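Local atomic coordinates of short chain dehydrogenase (Mycobacterium smegmatis, PDB entry 3UCX), a protein that probably works as an oxidoreductase of the short-chain dehydrogenase family, built on a Rossmann-type fold and assembled as a tetramer. Residues 116-125 and 162-170; 224-235 and 256-264. One frame throughout, in Å; residues are numbered along the deposited sequence.

Contact 1 (116-125 and 162-170); sequences AIELTVFGAL and MAKSALLAM
Val-121 is a knob set into a hole formed by Ala-163, Ala-166, Leu-167 and Met-170, and the tight part of the contact lies around it. The CG2 methyl of Val-121 comes within 3.4 Å of Ala-163 O and meets the CB of Ala-166. The other branch, Val-121 CG1, set anti to the backbone N (chi1 -178°), lies 3.8 Å from Met-170 SD. The thioether of Met-170 bends at chi3 (78°), which brings its methyl CE to 3.6 Å from Val-121 O, while SD also rests 3.8 Å from Leu-125 CB. Leu-167 crosses Thr-120 at about a right angle and presses CD1 on Thr-120 O (3.6 Å) and on the CB of Ala-124. The small residues on both sides let two nearly parallel helices, 14° apart, run with their axes 8.6 Å from each other. Val-121 itself lies in a wider pi-type turn, 118-123; just before it, Ile-117 O accepts from both Val-121 N and Phe-122 N. Packing thins toward the beginnings of the segments, where Ala-116 and Ala-163 meet only through their CB atoms at 4.3 Å. On this looser side a water joins the packing: it lies 3.0 Å from Thr-120 OG1 and accepts a weak bond from Lys-164 NZ. The second subunit adjoins the pair, Val-121 packing on its Met-162 and Glu-118 forming a salt bridge with its Arg-114. The helices involved, 110-130 and 158-179, follow strands 91-94 and 141-145, adjacent in the parallel sheet.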
ATOM      1  N   ALA A 116     -19.455   1.449 -17.009  1.00 18.61           N
ATOM      2  CA  ALA A 116     -18.421   0.569 -16.421  1.00 18.29           C
ATOM      3  C   ALA A 116     -18.661   0.355 -14.901  1.00 17.47           C
ATOM      4  O   ALA A 116     -18.616  -0.774 -14.391  1.00 17.63           O
ATOM      5  CB  ALA A 116     -17.024   1.136 -16.667  1.00 18.61           C
ATOM      6  N   ILE A 117     -18.927   1.444 -14.202  1.00 16.55           N
ATOM      7  CA  ILE A 117     -19.272   1.409 -12.777  1.00 16.42           C
ATOM      8  C   ILE A 117     -20.570   0.611 -12.553  1.00 16.27           C
ATOM      9  O   ILE A 117     -20.645  -0.249 -11.681  1.00 14.61           O
ATOM     10  CB  ILE A 117     -19.333   2.840 -12.190  1.00 16.92           C
ATOM     11  CG1 ILE A 117     -17.917   3.428 -12.115  1.00 17.49           C
ATOM     12  CG2 ILE A 117     -19.940   2.840 -10.789  1.00 16.65           C
ATOM     13  CD1 ILE A 117     -17.864   4.914 -11.843  1.00 18.15           C
ATOM     14  N   GLU A 118     -21.564   0.850 -13.398  1.00 16.85           N
ATOM     15  CA  GLU A 118     -22.826   0.123 -13.288  1.00 18.02           C
ATOM     16  C   GLU A 118     -22.667  -1.387 -13.324  1.00 18.03           C
ATOM     17  O   GLU A 118     -23.287  -2.095 -12.519  1.00 17.40           O
ATOM     18  CB  GLU A 118     -23.820   0.580 -14.351  1.00 18.78           C
ATOM     19  CG  GLU A 118     -25.247   0.305 -13.988  1.00 20.12           C
ATOM     20  CD  GLU A 118     -25.758   1.071 -12.767  1.00 20.50           C
ATOM     21  OE1 GLU A 118     -25.376   2.232 -12.499  1.00 20.76           O
ATOM     22  OE2 GLU A 118     -26.603   0.494 -12.057  1.00 22.92           O
ATOM     23  N   LEU A 119     -21.835  -1.883 -14.240  1.00 17.75           N
ATOM     24  CA  LEU A 119     -21.640  -3.302 -14.401  1.00 19.38           C
ATOM     25  C   LEU A 119     -20.660  -3.851 -13.358  1.00 18.17           C
ATOM     26  O   LEU A 119     -20.985  -4.773 -12.627  1.00 17.97           O
ATOM     27  CB  LEU A 119     -21.141  -3.613 -15.810  1.00 21.45           C
ATOM     28  CG  LEU A 119     -21.041  -5.105 -16.151  1.00 24.00           C
ATOM     29  CD1 LEU A 119     -22.368  -5.811 -15.900  1.00 24.60           C
ATOM     30  CD2 LEU A 119     -20.574  -5.275 -17.600  1.00 26.46           C
ATOM     31  N   THR A 120     -19.480  -3.248 -13.287  1.00 17.06           N
ATOM     32  CA  THR A 120     -18.365  -3.743 -12.477  1.00 16.20           C
ATOM     33  C   THR A 120     -18.583  -3.571 -10.962  1.00 15.74           C
ATOM     34  O   THR A 120     -18.159  -4.416 -10.156  1.00 15.02           O
ATOM     35  CB  THR A 120     -17.081  -3.008 -12.884  1.00 16.81           C
ATOM     36  OG1 THR A 120     -16.744  -3.396 -14.217  1.00 18.09           O
ATOM     37  CG2 THR A 120     -15.895  -3.300 -11.931  1.00 17.37           C
ATOM     38  N   VAL A 121     -19.219  -2.478 -10.585  1.00 15.02           N
ATOM     39  CA  VAL A 121     -19.389  -2.158  -9.171  1.00 15.22           C
ATOM     40  C   VAL A 121     -20.822  -2.487  -8.722  1.00 14.74           C
ATOM     41  O   VAL A 121     -21.042  -3.359  -7.867  1.00 13.70           O
ATOM     42  CB  VAL A 121     -19.053  -0.690  -8.871  1.00 15.14           C
ATOM     43  CG1 VAL A 121     -19.200  -0.412  -7.380  1.00 15.33           C
ATOM     44  CG2 VAL A 121     -17.635  -0.335  -9.356  1.00 15.34           C
ATOM     45  N   PHE A 122     -21.792  -1.789  -9.281  1.00 15.04           N
ATOM     46  CA  PHE A 122     -23.169  -1.945  -8.803  1.00 15.96           C
ATOM     47  C   PHE A 122     -23.765  -3.291  -9.125  1.00 16.16           C
ATOM     48  O   PHE A 122     -24.530  -3.832  -8.326  1.00 15.65           O
ATOM     49  CB  PHE A 122     -24.059  -0.793  -9.252  1.00 16.98           C
ATOM     50  CG  PHE A 122     -23.617   0.546  -8.728  1.00 17.50           C
ATOM     51  CD1 PHE A 122     -23.239   0.712  -7.403  1.00 18.37           C
ATOM     52  CD2 PHE A 122     -23.568   1.650  -9.559  1.00 18.65           C
ATOM     53  CE1 PHE A 122     -22.809   1.956  -6.928  1.00 18.98           C
ATOM     54  CE2 PHE A 122     -23.158   2.895  -9.091  1.00 19.01           C
ATOM     55  CZ  PHE A 122     -22.779   3.058  -7.778  1.00 18.99           C
ATOM     56  N   GLY A 123     -23.398  -3.849 -10.281  1.00 16.04           N
ATOM     57  CA  GLY A 123     -23.791  -5.209 -10.636  1.00 16.57           C
ATOM     58  C   GLY A 123     -23.302  -6.248  -9.642  1.00 15.93           C
ATOM     59  O   GLY A 123     -24.081  -7.098  -9.185  1.00 15.98           O
ATOM     60  N   ALA A 124     -22.020  -6.182  -9.307  1.00 15.09           N
ATOM     61  CA  ALA A 124     -21.438  -7.074  -8.318  1.00 15.04           C
ATOM     62  C   ALA A 124     -22.123  -6.886  -6.966  1.00 14.80           C
ATOM     63  O   ALA A 124     -22.436  -7.880  -6.287  1.00 14.12           O
ATOM     64  CB  ALA A 124     -19.912  -6.850  -8.187  1.00 13.93           C
ATOM     65  N   LEU A 125     -22.393  -5.635  -6.584  1.00 14.69           N
ATOM     66  CA  LEU A 125     -23.056  -5.372  -5.280  1.00 14.99           C
ATOM     67  C   LEU A 125     -24.464  -5.986  -5.282  1.00 15.98           C
ATOM     68  O   LEU A 125     -24.874  -6.652  -4.324  1.00 15.33           O
ATOM     69  CB  LEU A 125     -23.167  -3.883  -5.006  1.00 15.14           C
ATOM     70  CG  LEU A 125     -23.738  -3.456  -3.642  1.00 15.19           C
ATOM     71  CD1 LEU A 125     -23.012  -4.150  -2.492  1.00 13.89           C
ATOM     72  CD2 LEU A 125     -23.710  -1.936  -3.495  1.00 15.05           C
ATOM     73  N   MET A 162     -10.400   3.073 -12.522  1.00 13.03           N
ATOM     74  CA  MET A 162     -11.389   3.759 -11.678  1.00 13.84           C
ATOM     75  C   MET A 162     -12.473   2.795 -11.202  1.00 13.38           C
ATOM     76  O   MET A 162     -12.764   2.725 -10.005  1.00 13.70           O
ATOM     77  CB  MET A 162     -12.040   4.935 -12.393  1.00 14.75           C
ATOM     78  CG  MET A 162     -13.263   5.523 -11.650  1.00 16.11           C
ATOM     79  SD  MET A 162     -14.254   6.578 -12.726  1.00 21.03           S
ATOM     80  CE  MET A 162     -13.064   7.892 -12.956  1.00 18.08           C
ATOM     81  N   ALA A 163     -13.055   2.053 -12.135  1.00 12.50           N
ATOM     82  CA  ALA A 163     -14.139   1.119 -11.816  1.00 12.54           C
ATOM     83  C   ALA A 163     -13.630  -0.018 -10.940  1.00 12.00           C
ATOM     84  O   ALA A 163     -14.277  -0.416  -9.944  1.00 11.12           O
ATOM     85  CB  ALA A 163     -14.741   0.574 -13.101  1.00 12.75           C
ATOM     86  N   LYS A 164     -12.488  -0.567 -11.322  1.00 11.67           N
ATOM     87  CA  LYS A 164     -11.900  -1.658 -10.544  1.00 12.33           C
ATOM     88  C   LYS A 164     -11.499  -1.235  -9.126  1.00 12.27           C
ATOM     89  O   LYS A 164     -11.623  -2.025  -8.180  1.00 12.37           O
ATOM     90  CB  LYS A 164     -10.747  -2.283 -11.302  1.00 12.81           C
ATOM     91  CG  LYS A 164     -11.231  -3.090 -12.524  1.00 13.83           C
ATOM     92  CD  LYS A 164     -11.809  -4.423 -12.085  1.00 14.87           C
ATOM     93  CE  LYS A 164     -11.811  -5.486 -13.166  1.00 16.60           C
ATOM     94  NZ  LYS A 164     -13.108  -5.529 -13.873  1.00 17.05           N
ATOM     95  N   SER A 165     -11.019  -0.009  -8.990  1.00 12.09           N
ATOM     96  CA  SER A 165     -10.648   0.550  -7.696  1.00 12.47           C
ATOM     97  C   SER A 165     -11.871   0.760  -6.815  1.00 11.94           C
ATOM     98  O   SER A 165     -11.839   0.470  -5.625  1.00 12.61           O
ATOM     99  CB  SER A 165      -9.899   1.852  -7.877  1.00 12.72           C
ATOM    100  OG  SER A 165      -8.631   1.576  -8.491  1.00 13.51           O
ATOM    101  N   ALA A 166     -12.943   1.263  -7.397  1.00 11.58           N
ATOM    102  CA  ALA A 166     -14.199   1.408  -6.666  1.00 11.61           C
ATOM    103  C   ALA A 166     -14.677   0.010  -6.204  1.00 11.55           C
ATOM    104  O   ALA A 166     -15.121  -0.163  -5.056  1.00 11.93           O
ATOM    105  CB  ALA A 166     -15.266   2.100  -7.534  1.00 11.44           C
ATOM    106  N   LEU A 167     -14.545  -0.992  -7.080  1.00 11.42           N
ATOM    107  CA  LEU A 167     -14.917  -2.367  -6.744  1.00 11.37           C
ATOM    108  C   LEU A 167     -14.074  -2.924  -5.596  1.00 11.19           C
ATOM    109  O   LEU A 167     -14.595  -3.603  -4.709  1.00 10.77           O
ATOM    110  CB  LEU A 167     -14.827  -3.273  -7.971  1.00 11.74           C
ATOM    111  CG  LEU A 167     -14.913  -4.797  -7.736  1.00 11.79           C
ATOM    112  CD1 LEU A 167     -16.269  -5.246  -7.168  1.00 11.84           C
ATOM    113  CD2 LEU A 167     -14.592  -5.547  -9.025  1.00 11.55           C
ATOM    114  N   LEU A 168     -12.765  -2.674  -5.632  1.00 10.48           N
ATOM    115  CA  LEU A 168     -11.848  -3.146  -4.584  1.00 10.57           C
ATOM    116  C   LEU A 168     -12.208  -2.524  -3.230  1.00 10.59           C
ATOM    117  O   LEU A 168     -12.308  -3.222  -2.199  1.00 10.23           O
ATOM    118  CB  LEU A 168     -10.391  -2.856  -4.959  1.00 10.93           C
ATOM    119  CG  LEU A 168      -9.317  -3.334  -3.970  1.00 11.40           C
ATOM    120  CD1 LEU A 168      -9.440  -4.838  -3.694  1.00 11.80           C
ATOM    121  CD2 LEU A 168      -7.910  -2.915  -4.432  1.00 12.14           C
ATOM    122  N   ALA A 169     -12.456  -1.223  -3.251  1.00 10.50           N
ATOM    123  CA  ALA A 169     -12.835  -0.497  -2.045  1.00 11.20           C
ATOM    124  C   ALA A 169     -14.155  -1.089  -1.478  1.00 10.95           C
ATOM    125  O   ALA A 169     -14.247  -1.418  -0.299  1.00 11.26           O
ATOM    126  CB  ALA A 169     -12.994   0.983  -2.347  1.00 10.91           C
ATOM    127  N   MET A 170     -15.143  -1.266  -2.345  1.00 11.48           N
ATOM    128  CA  MET A 170     -16.414  -1.869  -1.960  1.00 11.89           C
ATOM    129  C   MET A 170     -16.232  -3.279  -1.388  1.00 11.80           C
ATOM    130  O   MET A 170     -16.900  -3.656  -0.390  1.00 11.60           O
ATOM    131  CB  MET A 170     -17.343  -1.928  -3.163  1.00 12.76           C
ATOM    132  CG  MET A 170     -18.745  -2.416  -2.843  1.00 13.49           C
ATOM    133  SD  MET A 170     -19.695  -2.625  -4.346  1.00 15.59           S
ATOM    134  CE  MET A 170     -19.073  -4.173  -4.979  1.00 14.86           C
TER
HETATM  135  O   HOH W   1     -14.041  -2.462 -15.128  1.00 17.90           O

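Contact 2 (224-235 and 256-264); sequences SDLKRLPTEDEV and DVNCGEYKA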
ATOM      1  N   SER A 224       7.008  -9.157 -15.583  1.00 15.43           N
ATOM      2  CA  SER A 224       6.793 -10.203 -14.566  1.00 15.16           C
ATOM      3  C   SER A 224       8.133 -10.754 -14.091  1.00 14.95           C
ATOM      4  O   SER A 224       9.150 -10.620 -14.790  1.00 14.34           O
ATOM      5  CB  SER A 224       5.927 -11.346 -15.101  1.00 15.11           C
ATOM      6  OG  SER A 224       6.617 -12.150 -16.057  1.00 15.05           O
ATOM      7  N   ASP A 225       8.131 -11.374 -12.910  1.00 14.35           N
ATOM      8  CA  ASP A 225       9.335 -12.036 -12.398  1.00 14.75           C
ATOM      9  C   ASP A 225       9.650 -13.331 -13.150  1.00 14.78           C
ATOM     10  O   ASP A 225      10.812 -13.703 -13.317  1.00 15.74           O
ATOM     11  CB  ASP A 225       9.173 -12.395 -10.921  1.00 14.70           C
ATOM     12  CG  ASP A 225       9.016 -11.167 -10.024  1.00 14.95           C
ATOM     13  OD1 ASP A 225       9.494 -10.053 -10.367  1.00 15.36           O
ATOM     14  OD2 ASP A 225       8.418 -11.352  -8.958  1.00 14.91           O
ATOM     15  N   LEU A 226       8.601 -14.043 -13.531  1.00 14.60           N
ATOM     16  CA  LEU A 226       8.724 -15.384 -14.100  1.00 14.96           C
ATOM     17  C   LEU A 226       8.858 -15.385 -15.623  1.00 15.34           C
ATOM     18  O   LEU A 226       9.152 -16.417 -16.236  1.00 15.37           O
ATOM     19  CB  LEU A 226       7.541 -16.232 -13.647  1.00 14.69           C
ATOM     20  CG  LEU A 226       7.461 -16.455 -12.133  1.00 14.64           C
ATOM     21  CD1 LEU A 226       6.089 -17.018 -11.770  1.00 14.47           C
ATOM     22  CD2 LEU A 226       8.547 -17.371 -11.597  1.00 15.12           C
ATOM     23  N   LYS A 227       8.635 -14.225 -16.224  1.00 15.45           N
ATOM     24  CA  LYS A 227       8.685 -14.032 -17.672  1.00 16.02           C
ATOM     25  C   LYS A 227       7.694 -14.929 -18.386  1.00 16.45           C
ATOM     26  O   LYS A 227       7.977 -15.479 -19.455  1.00 15.56           O
ATOM     27  CB  LYS A 227      10.101 -14.249 -18.198  1.00 17.16           C
ATOM     28  CG  LYS A 227      11.154 -13.494 -17.416  1.00 17.47           C
ATOM     29  CD  LYS A 227      10.909 -12.001 -17.432  1.00 17.49           C
ATOM     30  CE  LYS A 227      11.844 -11.333 -16.448  1.00 17.67           C
ATOM     31  NZ  LYS A 227      11.563  -9.887 -16.299  1.00 16.73           N
ATOM     32  N   ARG A 228       6.522 -15.074 -17.766  1.00 15.58           N
ATOM     33  CA  ARG A 228       5.381 -15.747 -18.391  1.00 16.11           C
ATOM     34  C   ARG A 228       4.116 -15.093 -17.868  1.00 16.24           C
ATOM     35  O   ARG A 228       4.120 -14.499 -16.789  1.00 15.24           O
ATOM     36  CB  ARG A 228       5.346 -17.248 -18.080  1.00 17.04           C
ATOM     37  CG  ARG A 228       5.508 -17.658 -16.634  1.00 16.69           C
ATOM     38  CD  ARG A 228       5.540 -19.174 -16.487  1.00 17.31           C
ATOM     39  NE  ARG A 228       5.895 -19.637 -15.119  1.00 17.67           N
ATOM     40  CZ  ARG A 228       5.013 -19.862 -14.136  1.00 17.79           C
ATOM     41  NH1 ARG A 228       3.724 -19.643 -14.324  1.00 17.56           N
ATOM     42  NH2 ARG A 228       5.420 -20.310 -12.952  1.00 17.59           N
ATOM     43  N   LEU A 229       3.050 -15.178 -18.648  1.00 16.32           N
ATOM     44  CA  LEU A 229       1.751 -14.688 -18.210  1.00 16.17           C
ATOM     45  C   LEU A 229       1.063 -15.817 -17.443  1.00 16.23           C
ATOM     46  O   LEU A 229       1.220 -17.001 -17.791  1.00 16.33           O
ATOM     47  CB  LEU A 229       0.912 -14.299 -19.432  1.00 16.21           C
ATOM     48  CG  LEU A 229       1.417 -13.141 -20.292  1.00 16.39           C
ATOM     49  CD1 LEU A 229       0.428 -12.882 -21.421  1.00 16.49           C
ATOM     50  CD2 LEU A 229       1.605 -11.870 -19.452  1.00 15.69           C
ATOM     51  N   PRO A 230       0.280 -15.472 -16.395  1.00 15.82           N
ATOM     52  CA  PRO A 230      -0.517 -16.503 -15.773  1.00 15.74           C
ATOM     53  C   PRO A 230      -1.566 -17.042 -16.737  1.00 15.81           C
ATOM     54  O   PRO A 230      -2.037 -16.315 -17.612  1.00 15.61           O
ATOM     55  CB  PRO A 230      -1.169 -15.787 -14.576  1.00 16.11           C
ATOM     56  CG  PRO A 230      -1.235 -14.390 -14.991  1.00 16.13           C
ATOM     57  CD  PRO A 230      -0.008 -14.143 -15.846  1.00 15.91           C
ATOM     58  N   THR A 231      -1.876 -18.322 -16.590  1.00 16.41           N
ATOM     59  CA  THR A 231      -2.865 -19.004 -17.418  1.00 16.62           C
ATOM     60  C   THR A 231      -4.247 -18.921 -16.782  1.00 16.98           C
ATOM     61  O   THR A 231      -4.366 -18.601 -15.600  1.00 16.07           O
ATOM     62  CB  THR A 231      -2.545 -20.481 -17.561  1.00 17.03           C
ATOM     63  OG1 THR A 231      -2.675 -21.121 -16.282  1.00 16.54           O
ATOM     64  CG2 THR A 231      -1.109 -20.702 -18.158  1.00 16.60           C
ATOM     65  N   GLU A 232      -5.272 -19.217 -17.576  1.00 17.11           N
ATOM     66  CA  GLU A 232      -6.633 -19.267 -17.067  1.00 17.51           C
ATOM     67  C   GLU A 232      -6.708 -20.220 -15.882  1.00 17.24           C
ATOM     68  O   GLU A 232      -7.329 -19.891 -14.856  1.00 16.37           O
ATOM     69  CB  GLU A 232      -7.608 -19.673 -18.172  1.00 18.22           C
ATOM     70  CG  GLU A 232      -7.771 -18.597 -19.230  1.00 19.33           C
ATOM     71  CD  GLU A 232      -8.764 -18.968 -20.314  1.00 20.66           C
ATOM     72  OE1 GLU A 232      -9.627 -19.858 -20.085  1.00 21.30           O
ATOM     73  OE2 GLU A 232      -8.700 -18.330 -21.386  1.00 21.09           O
ATOM     74  N   ASP A 233      -6.063 -21.386 -15.999  1.00 17.07           N
ATOM     75  CA  ASP A 233      -6.049 -22.313 -14.872  1.00 17.49           C
ATOM     76  C   ASP A 233      -5.380 -21.714 -13.627  1.00 16.25           C
ATOM     77  O   ASP A 233      -5.824 -21.958 -12.518  1.00 14.92           O
ATOM     78  CB  ASP A 233      -5.408 -23.663 -15.225  1.00 19.00           C
ATOM     79  CG  ASP A 233      -6.411 -24.647 -15.836  1.00 21.35           C
ATOM     80  OD1 ASP A 233      -7.564 -24.783 -15.353  1.00 20.97           O
ATOM     81  OD2 ASP A 233      -6.039 -25.315 -16.809  1.00 25.49           O
ATOM     82  N   GLU A 234      -4.300 -20.962 -13.799  1.00 15.61           N
ATOM     83  CA  GLU A 234      -3.582 -20.427 -12.630  1.00 15.19           C
ATOM     84  C   GLU A 234      -4.419 -19.382 -11.907  1.00 14.52           C
ATOM     85  O   GLU A 234      -4.394 -19.293 -10.675  1.00 14.14           O
ATOM     86  CB  GLU A 234      -2.198 -19.861 -13.028  1.00 15.24           C
ATOM     87  CG  GLU A 234      -1.171 -20.974 -13.269  1.00 15.95           C
ATOM     88  CD  GLU A 234       0.130 -20.517 -13.930  1.00 16.44           C
ATOM     89  OE1 GLU A 234       0.105 -19.542 -14.698  1.00 16.89           O
ATOM     90  OE2 GLU A 234       1.171 -21.143 -13.676  1.00 16.15           O
ATOM     91  N   VAL A 235      -5.161 -18.588 -12.666  1.00 14.19           N
ATOM     92  CA  VAL A 235      -6.017 -17.576 -12.049  1.00 13.75           C
ATOM     93  C   VAL A 235      -7.206 -18.287 -11.390  1.00 13.83           C
ATOM     94  O   VAL A 235      -7.587 -17.976 -10.235  1.00 13.91           O
ATOM     95  CB  VAL A 235      -6.476 -16.518 -13.067  1.00 13.77           C
ATOM     96  CG1 VAL A 235      -7.466 -15.521 -12.414  1.00 13.28           C
ATOM     97  CG2 VAL A 235      -5.254 -15.820 -13.671  1.00 13.16           C
ATOM     98  N   ASP A 256      -3.024 -11.165  -5.806  1.00 11.87           N
ATOM     99  CA  ASP A 256      -2.619 -10.806  -7.161  1.00 11.78           C
ATOM    100  C   ASP A 256      -2.041 -12.016  -7.845  1.00 11.77           C
ATOM    101  O   ASP A 256      -1.198 -12.696  -7.272  1.00 12.31           O
ATOM    102  CB  ASP A 256      -1.563  -9.707  -7.114  1.00 12.21           C
ATOM    103  CG  ASP A 256      -2.107  -8.378  -6.588  1.00 12.45           C
ATOM    104  OD1 ASP A 256      -2.473  -8.309  -5.398  1.00 13.92           O
ATOM    105  OD2 ASP A 256      -2.146  -7.399  -7.351  1.00 12.22           O
ATOM    106  N   VAL A 257      -2.510 -12.293  -9.056  1.00 11.63           N
ATOM    107  CA  VAL A 257      -2.037 -13.439  -9.831  1.00 11.78           C
ATOM    108  C   VAL A 257      -1.467 -12.840 -11.113  1.00 11.77           C
ATOM    109  O   VAL A 257      -2.188 -12.606 -12.084  1.00 12.36           O
ATOM    110  CB  VAL A 257      -3.146 -14.463 -10.118  1.00 12.00           C
ATOM    111  CG1 VAL A 257      -2.576 -15.708 -10.823  1.00 12.33           C
ATOM    112  CG2 VAL A 257      -3.884 -14.885  -8.843  1.00 12.05           C
ATOM    113  N   ASN A 258      -0.173 -12.566 -11.089  1.00 11.65           N
ATOM    114  CA  ASN A 258       0.465 -11.802 -12.137  1.00 11.82           C
ATOM    115  C   ASN A 258       1.906 -12.152 -12.397  1.00 12.13           C
ATOM    116  O   ASN A 258       2.625 -11.375 -13.048  1.00 12.28           O
ATOM    117  CB  ASN A 258       0.322 -10.296 -11.827  1.00 11.59           C
ATOM    118  CG  ASN A 258       0.997  -9.880 -10.535  1.00 11.29           C
ATOM    119  OD1 ASN A 258       1.941 -10.523 -10.067  1.00 11.37           O
ATOM    120  ND2 ASN A 258       0.532  -8.756  -9.952  1.00 11.14           N
ATOM    121  N   CYS A 259       2.335 -13.306 -11.904  1.00 12.21           N
ATOM    122  CA  CYS A 259       3.695 -13.795 -12.097  1.00 12.73           C
ATOM    123  C   CYS A 259       4.746 -12.812 -11.600  1.00 12.61           C
ATOM    124  O   CYS A 259       5.901 -12.859 -12.022  1.00 12.38           O
ATOM    125  CB  CYS A 259       3.910 -14.240 -13.556  1.00 13.30           C
ATOM    126  SG  CYS A 259       2.901 -15.690 -13.888  1.00 14.37           S
ATOM    127  N   GLY A 260       4.334 -11.958 -10.650  1.00 11.80           N
ATOM    128  CA  GLY A 260       5.253 -11.054  -9.974  1.00 12.06           C
ATOM    129  C   GLY A 260       5.347  -9.635 -10.510  1.00 12.36           C
ATOM    130  O   GLY A 260       6.086  -8.850  -9.959  1.00 12.97           O
ATOM    131  N   GLU A 261       4.578  -9.275 -11.528  1.00 12.76           N
ATOM    132  CA  GLU A 261       4.725  -7.955 -12.145  1.00 13.26           C
ATOM    133  C   GLU A 261       4.527  -6.797 -11.162  1.00 13.39           C
ATOM    134  O   GLU A 261       5.300  -5.823 -11.165  1.00 13.36           O
ATOM    135  CB  GLU A 261       3.818  -7.800 -13.374  1.00 14.22           C
ATOM    136  CG  GLU A 261       4.153  -6.539 -14.157  1.00 15.16           C
ATOM    137  CD  GLU A 261       3.523  -6.441 -15.526  1.00 16.74           C
ATOM    138  OE1 GLU A 261       2.753  -7.300 -15.939  1.00 18.14           O
ATOM    139  OE2 GLU A 261       3.783  -5.431 -16.193  1.00 19.48           O
ATOM    140  N   TYR A 262       3.506  -6.928 -10.317  1.00 13.05           N
ATOM    141  CA  TYR A 262       3.274  -6.008  -9.200  1.00 13.35           C
ATOM    142  C   TYR A 262       3.127  -6.817  -7.920  1.00 13.09           C
ATOM    143  O   TYR A 262       2.519  -7.892  -7.899  1.00 13.49           O
ATOM    144  CB  TYR A 262       2.045  -5.129  -9.431  1.00 13.53           C
ATOM    145  CG  TYR A 262       2.224  -4.230 -10.630  1.00 14.23           C
ATOM    146  CD1 TYR A 262       2.865  -2.996 -10.521  1.00 14.91           C
ATOM    147  CD2 TYR A 262       1.793  -4.633 -11.886  1.00 14.80           C
ATOM    148  CE1 TYR A 262       3.038  -2.192 -11.650  1.00 15.70           C
ATOM    149  CE2 TYR A 262       1.966  -3.839 -13.008  1.00 15.42           C
ATOM    150  CZ  TYR A 262       2.588  -2.633 -12.889  1.00 15.89           C
ATOM    151  OH  TYR A 262       2.734  -1.846 -14.020  1.00 17.54           O
ATOM    152  N   LYS A 263       3.691  -6.279  -6.848  1.00 13.55           N
ATOM    153  CA  LYS A 263       3.785  -6.982  -5.585  1.00 13.50           C
ATOM    154  C   LYS A 263       3.050  -6.226  -4.484  1.00 14.07           C
ATOM    155  O   LYS A 263       3.208  -5.014  -4.331  1.00 14.56           O
ATOM    156  CB  LYS A 263       5.240  -7.136  -5.218  1.00 13.52           C
ATOM    157  CG  LYS A 263       6.034  -7.918  -6.267  1.00 13.41           C
ATOM    158  CD  LYS A 263       7.448  -8.187  -5.850  1.00 13.03           C
ATOM    159  CE  LYS A 263       8.228  -9.000  -6.912  1.00 13.35           C
ATOM    160  NZ  LYS A 263       8.308  -8.393  -8.275  1.00 12.98           N
ATOM    161  N   ALA A 264       2.243  -6.947  -3.724  1.00 14.58           N
ATOM    162  CA  ALA A 264       1.497  -6.375  -2.599  1.00 14.83           C
ATOM    163  C   ALA A 264       1.285  -7.444  -1.525  1.00 16.03           C
ATOM    164  O   ALA A 264       0.812  -7.123  -0.412  1.00 15.45           O
ATOM    165  CB  ALA A 264       0.152  -5.845  -3.072  1.00 14.43           C
ATOM    166  OXT ALA A 264       1.605  -8.621  -1.764  1.00 15.71           O
TER
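Lys-263 and Asp-225 approach from opposite directions and join in a salt bridge, with NZ of the lysine 2.9 Å from OD1 of the aspartate, on its syn lone pair. The bond to OD2 is weak. A bend at chi4 (58°) turns the ammonium back toward the preceding turn, 258-261, where Lys-263 NZ also donates to Gly-260 O at 2.8 Å; Thr-176 of the third subunit bonds to both NZ and OD1. Along the backbone, Asp-225 N donates to Cys-259 O at 2.8 Å, tilted from the carbonyl plane, and Leu-226 N adds a weak second bond to that oxygen. The acceptor belongs to that turn, of type I', braced by an Asx turn in which Asn-258 OD1 receives Gly-260 N. Asn-258 ND2 donates to Tyr-262 O, which lies close to the plane of the asparagine amide. Thr-231 and Glu-234 form the capping box that starts helix 232-243, while Arg-228 and Glu-234 both bond to Ser-248 of the third subunit. Farther out, Cys-259 is wedged against the facing loop: its CB lies 3.3 Å from Arg-228 O and its SG 3.6 Å from Pro-230 N, with Leu-226 CD1 over the CB. The Pro-230 ring covers Val-257, CG lying 3.5 Å from the valine O, and Val-235 CG2 closes the row 3.9 Å from Val-257 CG1. The chemistry is graded, from a shared charge pair at the subunit boundary to an apolar seam beside the last strand; the lysine ammonium, gripped by several oxygens, probably stays charged and ties the C-terminal tail to loop and neighbour.

How the contacts relate
Contact 1 closes before contact 2 opens along the chain; their centres are 23 Å apart and their nearest atoms about 8 Å, so they do not touch. The same parallel sheet connects them: 116-125 and 162-170 lie on helices following its central strands, whereas 256-264 begins in strand 254-257, outermost within this chain, and runs on beyond it. Each faces a different copy of the protein, contact 1 the second subunit and contact 2 chiefly the third, so the tetramer draws on both. Helix 158-179 takes part in both interfaces, since Thr-176 of the third subunit meets the salt bridge of contact 2. The bound 2-(2-methoxyethoxy)ethanol sits by Pro-104, Ala-155 and Lys-156, none of them within the four segments.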